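Local coordinates for peptidase M3B, oligoendopeptidase F (PDB 2QR4), which probably hydrolyses peptide bonds in short peptides as an M3-family, zinc-dependent oligoendopeptidase of the bacterium Enterococcus faecium, at residues 460-472 with 484-496. Sequence-based numbering, arbitrary orientation.
Sequences TSEYLSDSYGKLN and PEIKFEWSRIPHF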
ATOM      1  N   THR A 460      11.430   2.719  -9.969  1.00 36.85           N
ATOM      2  CA  THR A 460      12.197   3.056  -8.764  1.00 37.72           C
ATOM      3  C   THR A 460      12.207   4.578  -8.535  1.00 43.92           C
ATOM      4  O   THR A 460      12.022   5.361  -9.482  1.00 43.57           O
ATOM      5  CB  THR A 460      13.648   2.595  -8.925  1.00 36.28           C
ATOM      6  OG1 THR A 460      14.235   3.309 -10.020  1.00 42.11           O
ATOM      7  CG2 THR A 460      13.716   1.084  -9.217  1.00 34.32           C
ATOM      8  N   SER A 461      12.467   5.014  -7.306  1.00 35.03           N
ATOM      9  CA  SER A 461      12.637   6.448  -7.074  1.00 41.00           C
ATOM     10  C   SER A 461      13.702   7.072  -7.952  1.00 41.90           C
ATOM     11  O   SER A 461      13.559   8.228  -8.367  1.00 43.38           O
ATOM     12  CB  SER A 461      12.932   6.776  -5.614  1.00 44.17           C
ATOM     13  OG  SER A 461      14.055   6.073  -5.158  1.00 50.82           O
ATOM     14  N   GLU A 462      14.776   6.334  -8.229  1.00 39.80           N
ATOM     15  CA  GLU A 462      15.840   6.896  -9.070  1.00 43.89           C
ATOM     16  C   GLU A 462      15.278   7.195 -10.463  1.00 38.77           C
ATOM     17  O   GLU A 462      15.427   8.293 -10.974  1.00 46.42           O
ATOM     18  CB  GLU A 462      17.053   5.965  -9.165  1.00 37.84           C
ATOM     19  CG  GLU A 462      18.301   6.605  -9.844  1.00 45.16           C
ATOM     20  CD  GLU A 462      19.522   5.655  -9.888  1.00 63.90           C
ATOM     21  OE1 GLU A 462      20.020   5.353 -11.001  1.00 70.67           O
ATOM     22  OE2 GLU A 462      19.979   5.188  -8.813  1.00 64.11           O
ATOM     23  N   TYR A 463      14.622   6.212 -11.064  1.00 37.30           N
ATOM     24  CA  TYR A 463      14.102   6.372 -12.403  1.00 39.95           C
ATOM     25  C   TYR A 463      13.019   7.450 -12.458  1.00 38.48           C
ATOM     26  O   TYR A 463      12.954   8.238 -13.403  1.00 41.47           O
ATOM     27  CB  TYR A 463      13.525   5.056 -12.897  1.00 33.15           C
ATOM     28  CG  TYR A 463      13.058   5.123 -14.319  1.00 42.60           C
ATOM     29  CD1 TYR A 463      13.946   5.441 -15.341  1.00 48.38           C
ATOM     30  CD2 TYR A 463      11.734   4.885 -14.649  1.00 37.94           C
ATOM     31  CE1 TYR A 463      13.527   5.500 -16.662  1.00 45.42           C
ATOM     32  CE2 TYR A 463      11.304   4.939 -15.967  1.00 38.51           C
ATOM     33  CZ  TYR A 463      12.205   5.239 -16.969  1.00 46.35           C
ATOM     34  OH  TYR A 463      11.793   5.300 -18.283  1.00 43.66           O
ATOM     35  N   LEU A 464      12.162   7.473 -11.451  1.00 36.27           N
ATOM     36  CA  LEU A 464      11.068   8.462 -11.410  1.00 48.04           C
ATOM     37  C   LEU A 464      11.658   9.873 -11.330  1.00 42.90           C
ATOM     38  O   LEU A 464      11.232  10.787 -12.035  1.00 46.58           O
ATOM     39  CB  LEU A 464      10.156   8.198 -10.210  1.00 39.16           C
ATOM     40  CG  LEU A 464       8.725   7.642 -10.301  1.00 54.01           C
ATOM     41  CD1 LEU A 464       8.292   7.165 -11.663  1.00 43.26           C
ATOM     42  CD2 LEU A 464       8.515   6.585  -9.274  1.00 32.89           C
ATOM     43  N   SER A 465      12.673  10.023 -10.489  1.00 37.00           N
ATOM     44  CA  SER A 465      13.272  11.320 -10.225  1.00 39.45           C
ATOM     45  C   SER A 465      14.074  11.848 -11.397  1.00 44.70           C
ATOM     46  O   SER A 465      13.880  12.995 -11.798  1.00 50.30           O
ATOM     47  CB  SER A 465      14.097  11.266  -8.950  1.00 43.66           C
ATOM     48  OG  SER A 465      13.293  10.739  -7.898  1.00 41.73           O
ATOM     49  N   ASP A 466      14.944  11.018 -11.968  1.00 40.18           N
ATOM     50  CA  ASP A 466      15.660  11.402 -13.191  1.00 41.37           C
ATOM     51  C   ASP A 466      14.674  11.765 -14.312  1.00 45.58           C
ATOM     52  O   ASP A 466      14.900  12.710 -15.066  1.00 38.31           O
ATOM     53  CB  ASP A 466      16.605  10.279 -13.671  1.00 44.19           C
ATOM     54  CG  ASP A 466      17.731   9.971 -12.666  1.00 69.73           C
ATOM     55  OD1 ASP A 466      18.424   8.931 -12.831  1.00 74.26           O
ATOM     56  OD2 ASP A 466      17.925  10.754 -11.704  1.00 65.66           O
ATOM     57  N   SER A 467      13.586  11.003 -14.426  1.00 40.84           N
ATOM     58  CA  SER A 467      12.591  11.248 -15.450  1.00 39.51           C
ATOM     59  C   SER A 467      11.895  12.574 -15.184  1.00 44.75           C
ATOM     60  O   SER A 467      11.761  13.409 -16.079  1.00 45.11           O
ATOM     61  CB  SER A 467      11.584  10.109 -15.478  1.00 39.95           C
ATOM     62  OG  SER A 467      12.189   8.953 -16.006  1.00 44.70           O
ATOM     63  N   TYR A 468      11.477  12.774 -13.941  1.00 37.01           N
ATOM     64  CA  TYR A 468      10.802  14.014 -13.572  1.00 42.51           C
ATOM     65  C   TYR A 468      11.720  15.222 -13.717  1.00 44.66           C
ATOM     66  O   TYR A 468      11.327  16.250 -14.274  1.00 42.02           O
ATOM     67  CB  TYR A 468      10.238  13.948 -12.154  1.00 41.59           C
ATOM     68  CG  TYR A 468       9.308  15.085 -11.855  1.00 41.72           C
ATOM     69  CD1 TYR A 468       7.955  14.991 -12.138  1.00 46.41           C
ATOM     70  CD2 TYR A 468       9.779  16.258 -11.309  1.00 43.62           C
ATOM     71  CE1 TYR A 468       7.101  16.035 -11.878  1.00 45.11           C
ATOM     72  CE2 TYR A 468       8.930  17.310 -11.032  1.00 42.35           C
ATOM     73  CZ  TYR A 468       7.598  17.199 -11.328  1.00 52.91           C
ATOM     74  OH  TYR A 468       6.763  18.257 -11.057  1.00 53.43           O
ATOM     75  N   GLY A 469      12.951  15.097 -13.233  1.00 41.86           N
ATOM     76  CA  GLY A 469      13.947  16.144 -13.478  1.00 37.43           C
ATOM     77  C   GLY A 469      14.057  16.555 -14.940  1.00 44.19           C
ATOM     78  O   GLY A 469      14.110  17.749 -15.256  1.00 39.10           O
ATOM     79  N   LYS A 470      14.081  15.580 -15.848  1.00 38.27           N
ATOM     80  CA  LYS A 470      14.233  15.903 -17.273  1.00 42.09           C
ATOM     81  C   LYS A 470      13.017  16.619 -17.841  1.00 48.91           C
ATOM     82  O   LYS A 470      13.152  17.574 -18.610  1.00 47.16           O
ATOM     83  CB  LYS A 470      14.537  14.650 -18.099  1.00 44.00           C
ATOM     84  CG  LYS A 470      15.992  14.246 -18.033  1.00 44.72           C
ATOM     85  CD  LYS A 470      16.207  12.768 -18.335  1.00 58.19           C
ATOM     86  CE  LYS A 470      17.685  12.415 -18.091  1.00 53.29           C
ATOM     87  NZ  LYS A 470      18.095  11.215 -18.854  1.00 59.96           N
ATOM     88  N   LEU A 471      11.835  16.154 -17.446  1.00 46.45           N
ATOM     89  CA  LEU A 471      10.575  16.705 -17.935  1.00 47.83           C
ATOM     90  C   LEU A 471      10.452  18.144 -17.445  1.00 49.60           C
ATOM     91  O   LEU A 471      10.021  19.034 -18.180  1.00 46.22           O
ATOM     92  CB  LEU A 471       9.397  15.860 -17.429  1.00 47.85           C
ATOM     93  CG  LEU A 471       7.977  16.203 -17.880  1.00 50.58           C
ATOM     94  CD1 LEU A 471       7.791  15.927 -19.354  1.00 51.88           C
ATOM     95  CD2 LEU A 471       6.958  15.411 -17.072  1.00 45.73           C
ATOM     96  N   ASN A 472      10.870  18.376 -16.207  1.00 42.99           N
ATOM     97  CA  ASN A 472      10.818  19.718 -15.648  1.00 46.77           C
ATOM     98  C   ASN A 472      11.677  20.696 -16.449  1.00 50.11           C
ATOM     99  O   ASN A 472      11.253  21.818 -16.729  1.00 37.77           O
ATOM    100  CB  ASN A 472      11.246  19.713 -14.181  1.00 45.51           C
ATOM    101  CG  ASN A 472      10.708  20.916 -13.418  1.00 50.51           C
ATOM    102  OD1 ASN A 472       9.526  20.995 -13.104  1.00 44.58           O
ATOM    103  ND2 ASN A 472      11.580  21.851 -13.119  1.00 42.39           N
ATOM    104  N   PRO A 484      18.444  20.414  -8.003  1.00 41.16           N
ATOM    105  CA  PRO A 484      18.379  18.973  -7.718  1.00 35.65           C
ATOM    106  C   PRO A 484      17.150  18.597  -6.897  1.00 41.18           C
ATOM    107  O   PRO A 484      16.621  17.489  -7.029  1.00 37.74           O
ATOM    108  CB  PRO A 484      19.669  18.672  -6.935  1.00 30.95           C
ATOM    109  CG  PRO A 484      20.328  19.993  -6.665  1.00 41.87           C
ATOM    110  CD  PRO A 484      19.652  21.076  -7.471  1.00 33.44           C
ATOM    111  N   GLU A 485      16.672  19.520  -6.077  1.00 43.07           N
ATOM    112  CA  GLU A 485      15.553  19.214  -5.200  1.00 32.28           C
ATOM    113  C   GLU A 485      14.294  18.872  -5.990  1.00 38.99           C
ATOM    114  O   GLU A 485      13.490  18.035  -5.570  1.00 42.23           O
ATOM    115  CB  GLU A 485      15.295  20.380  -4.252  1.00 41.94           C
ATOM    116  CG  GLU A 485      16.396  20.600  -3.199  1.00 42.81           C
ATOM    117  CD  GLU A 485      17.547  21.463  -3.683  1.00 40.22           C
ATOM    118  OE1 GLU A 485      17.547  21.906  -4.854  1.00 44.09           O
ATOM    119  OE2 GLU A 485      18.455  21.710  -2.870  1.00 47.84           O
ATOM    120  N   ILE A 486      14.124  19.502  -7.146  1.00 37.46           N
ATOM    121  CA  ILE A 486      12.852  19.393  -7.849  1.00 36.43           C
ATOM    122  C   ILE A 486      12.676  18.039  -8.520  1.00 39.87           C
ATOM    123  O   ILE A 486      11.599  17.719  -8.993  1.00 48.14           O
ATOM    124  CB  ILE A 486      12.667  20.516  -8.888  1.00 37.49           C
ATOM    125  CG1 ILE A 486      11.185  20.827  -9.042  1.00 48.58           C
ATOM    126  CG2 ILE A 486      13.280  20.138 -10.225  1.00 28.66           C
ATOM    127  CD1 ILE A 486      10.619  21.582  -7.852  1.00 37.30           C
ATOM    128  N   LYS A 487      13.734  17.239  -8.566  1.00 47.91           N
ATOM    129  CA  LYS A 487      13.608  15.877  -9.083  1.00 49.57           C
ATOM    130  C   LYS A 487      12.641  15.038  -8.237  1.00 45.07           C
ATOM    131  O   LYS A 487      12.131  14.019  -8.702  1.00 43.50           O
ATOM    132  CB  LYS A 487      14.974  15.184  -9.149  1.00 42.16           C
ATOM    133  CG  LYS A 487      15.953  15.863 -10.067  1.00 56.00           C
ATOM    134  CD  LYS A 487      17.342  15.271  -9.930  1.00 58.81           C
ATOM    135  CE  LYS A 487      17.388  13.865 -10.450  1.00 67.60           C
ATOM    136  NZ  LYS A 487      18.794  13.466 -10.754  1.00 78.37           N
ATOM    137  N   PHE A 488      12.386  15.463  -7.001  1.00 44.66           N
ATOM    138  CA  PHE A 488      11.570  14.663  -6.083  1.00 42.43           C
ATOM    139  C   PHE A 488      10.148  15.187  -5.945  1.00 49.04           C
ATOM    140  O   PHE A 488       9.316  14.581  -5.263  1.00 49.27           O
ATOM    141  CB  PHE A 488      12.255  14.563  -4.716  1.00 44.17           C
ATOM    142  CG  PHE A 488      13.715  14.190  -4.805  1.00 38.01           C
ATOM    143  CD1 PHE A 488      14.100  12.931  -5.272  1.00 36.74           C
ATOM    144  CD2 PHE A 488      14.699  15.098  -4.450  1.00 40.59           C
ATOM    145  CE1 PHE A 488      15.441  12.575  -5.359  1.00 39.57           C
ATOM    146  CE2 PHE A 488      16.062  14.750  -4.537  1.00 45.57           C
ATOM    147  CZ  PHE A 488      16.426  13.491  -4.989  1.00 39.57           C
ATOM    148  N   GLU A 489       9.850  16.294  -6.618  1.00 42.77           N
ATOM    149  CA  GLU A 489       8.491  16.844  -6.562  1.00 47.93           C
ATOM    150  C   GLU A 489       7.368  15.832  -6.899  1.00 38.19           C
ATOM    151  O   GLU A 489       6.304  15.906  -6.314  1.00 43.25           O
ATOM    152  CB  GLU A 489       8.357  18.118  -7.418  1.00 39.71           C
ATOM    153  CG  GLU A 489       6.960  18.747  -7.357  1.00 40.53           C
ATOM    154  CD  GLU A 489       6.870  20.069  -8.093  1.00 51.28           C
ATOM    155  OE1 GLU A 489       6.247  21.011  -7.551  1.00 49.29           O
ATOM    156  OE2 GLU A 489       7.428  20.171  -9.209  1.00 50.30           O
ATOM    157  N   TRP A 490       7.599  14.885  -7.811  1.00 40.28           N
ATOM    158  CA  TRP A 490       6.543  13.909  -8.166  1.00 39.90           C
ATOM    159  C   TRP A 490       5.930  13.268  -6.929  1.00 44.27           C
ATOM    160  O   TRP A 490       4.768  12.851  -6.954  1.00 42.75           O
ATOM    161  CB  TRP A 490       7.065  12.802  -9.093  1.00 33.04           C
ATOM    162  CG  TRP A 490       8.208  12.073  -8.494  1.00 44.62           C
ATOM    163  CD1 TRP A 490       9.544  12.343  -8.664  1.00 36.80           C
ATOM    164  CD2 TRP A 490       8.132  10.968  -7.588  1.00 39.28           C
ATOM    165  NE1 TRP A 490      10.301  11.469  -7.911  1.00 42.19           N
ATOM    166  CE2 TRP A 490       9.457  10.617  -7.242  1.00 41.00           C
ATOM    167  CE3 TRP A 490       7.070  10.248  -7.026  1.00 38.94           C
ATOM    168  CZ2 TRP A 490       9.749   9.570  -6.363  1.00 35.66           C
ATOM    169  CZ3 TRP A 490       7.362   9.204  -6.150  1.00 35.90           C
ATOM    170  CH2 TRP A 490       8.690   8.881  -5.827  1.00 42.46           C
ATOM    171  N   SER A 491       6.704  13.213  -5.846  1.00 35.90           N
ATOM    172  CA  SER A 491       6.320  12.444  -4.680  1.00 38.62           C
ATOM    173  C   SER A 491       5.393  13.187  -3.722  1.00 41.30           C
ATOM    174  O   SER A 491       4.867  12.590  -2.786  1.00 47.19           O
ATOM    175  CB  SER A 491       7.567  11.944  -3.930  1.00 45.54           C
ATOM    176  OG  SER A 491       8.241  13.002  -3.265  1.00 43.51           O
ATOM    177  N   ARG A 492       5.188  14.478  -3.942  1.00 40.28           N
ATOM    178  CA  ARG A 492       4.353  15.243  -3.021  1.00 49.89           C
ATOM    179  C   ARG A 492       3.018  15.666  -3.634  1.00 45.09           C
ATOM    180  O   ARG A 492       2.205  16.321  -2.978  1.00 45.42           O
ATOM    181  CB  ARG A 492       5.108  16.449  -2.463  1.00 51.74           C
ATOM    182  CG  ARG A 492       5.538  17.452  -3.510  1.00 48.58           C
ATOM    183  CD  ARG A 492       6.443  18.548  -2.912  1.00 44.73           C
ATOM    184  NE  ARG A 492       5.674  19.667  -2.394  1.00 53.86           N
ATOM    185  CZ  ARG A 492       5.263  20.699  -3.125  1.00 64.91           C
ATOM    186  NH1 ARG A 492       4.551  21.664  -2.556  1.00 57.89           N
ATOM    187  NH2 ARG A 492       5.552  20.769  -4.424  1.00 60.72           N
ATOM    188  N   ILE A 493       2.776  15.241  -4.870  1.00 42.46           N
ATOM    189  CA  ILE A 493       1.573  15.631  -5.621  1.00 44.30           C
ATOM    190  C   ILE A 493       0.425  14.630  -5.441  1.00 40.97           C
ATOM    191  O   ILE A 493       0.449  13.556  -6.014  1.00 48.62           O
ATOM    192  CB  ILE A 493       1.918  15.754  -7.109  1.00 42.47           C
ATOM    193  CG1 ILE A 493       2.937  16.887  -7.300  1.00 43.21           C
ATOM    194  CG2 ILE A 493       0.667  15.989  -7.938  1.00 35.77           C
ATOM    195  CD1 ILE A 493       3.469  16.967  -8.694  1.00 62.64           C
ATOM    196  N   PRO A 494      -0.585  14.993  -4.641  1.00 36.94           N
ATOM    197  CA  PRO A 494      -1.739  14.130  -4.318  1.00 47.08           C
ATOM    198  C   PRO A 494      -2.484  13.642  -5.567  1.00 41.84           C
ATOM    199  O   PRO A 494      -3.052  12.546  -5.570  1.00 45.52           O
ATOM    200  CB  PRO A 494      -2.675  15.055  -3.498  1.00 37.60           C
ATOM    201  CG  PRO A 494      -1.810  16.186  -3.023  1.00 39.62           C
ATOM    202  CD  PRO A 494      -0.692  16.334  -4.028  1.00 43.28           C
ATOM    203  N   HIS A 495      -2.473  14.447  -6.621  1.00 38.53           N
ATOM    204  CA  HIS A 495      -3.281  14.155  -7.799  1.00 44.21           C
ATOM    205  C   HIS A 495      -2.830  12.929  -8.548  1.00 41.96           C
ATOM    206  O   HIS A 495      -3.602  12.364  -9.320  1.00 46.11           O
ATOM    207  CB  HIS A 495      -3.349  15.354  -8.735  1.00 45.15           C
ATOM    208  CG  HIS A 495      -4.167  16.477  -8.188  1.00 60.95           C
ATOM    209  ND1 HIS A 495      -3.617  17.518  -7.470  1.00 68.24           N
ATOM    210  CD2 HIS A 495      -5.501  16.700  -8.216  1.00 55.39           C
ATOM    211  CE1 HIS A 495      -4.578  18.347  -7.101  1.00 64.90           C
ATOM    212  NE2 HIS A 495      -5.728  17.876  -7.545  1.00 60.46           N
ATOM    213  N   PHE A 496      -1.593  12.504  -8.311  1.00 37.43           N
ATOM    214  CA  PHE A 496      -1.091  11.308  -8.975  1.00 38.08           C
ATOM    215  C   PHE A 496      -1.736  10.058  -8.413  1.00 37.64           C
ATOM    216  O   PHE A 496      -1.603   8.996  -9.010  1.00 38.56           O
ATOM    217  CB  PHE A 496       0.419  11.197  -8.848  1.00 41.61           C
ATOM    218  CG  PHE A 496       1.166  12.147  -9.720  1.00 43.54           C
ATOM    219  CD1 PHE A 496       0.635  12.542 -10.946  1.00 39.29           C
ATOM    220  CD2 PHE A 496       2.406  12.635  -9.332  1.00 38.02           C
ATOM    221  CE1 PHE A 496       1.331  13.414 -11.772  1.00 34.82           C
ATOM    222  CE2 PHE A 496       3.107  13.518 -10.147  1.00 46.85           C
ATOM    223  CZ  PHE A 496       2.570  13.899 -11.373  1.00 45.38           C
TER
HETATM  224  O   HOH W   1       7.939  21.722 -11.074  1.00 40.87           O
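Trp-490 and Ser-465 make the first of three polar side-chain links between helix 461-476 and the 3-10 and loop segment 484-496. Trp-490 NE1 donates to Ser-465 OG at 3.1 Å; the oxygen sits near the ring plane, and the bond is fairly straight (160°). Ser-465 OG in turn donates to Ser-461 O, one turn earlier, at 2.6 Å; held beside its own backbone N, it reaches that carbonyl from the face opposite Ser-465 N. Tyr-468 OH donates to Glu-489 OE2 at 2.7 Å, arriving from above the carboxylate, whose plane stands 81° from the phenol ring. A water donates to both this oxygen and Asn-472 OD1, and Gln-441 also bonds to the latter; OE1 of Glu-489 pairs with Arg-492 and Arg-438, so the carboxylate probably stays ionised. Lys-487, its chain bent at chi3, brings NZ to the anti side of Asp-466 OD2, somewhat out of the carboxylate plane, in a salt bridge of 3.0 Å.

Packing against the rings of Trp-490 and Tyr-468 accounts for the apolar part. Leu-464 CB makes a CH-pi contact over one indole face, 4.1 Å from the five-membered ring centroid, while Trp-490 directs an edge toward the face of Tyr-468, an offset edge-to-face pair with planes 61° apart. Phe-445 meets Tyr-468 edge-to-face as well.

The backbones come closest at Gly-469 and Lys-487, CA to CA 4.4 Å, and Ser-465 CA makes a C-H...O contact of 3.3 Å with Lys-487 O. This is an irregular, 3-10-rich connection packed against the helix that precedes it, within the largely helical M3 peptidase fold: it folds back across helix 461-476 before helix 503-520 begins.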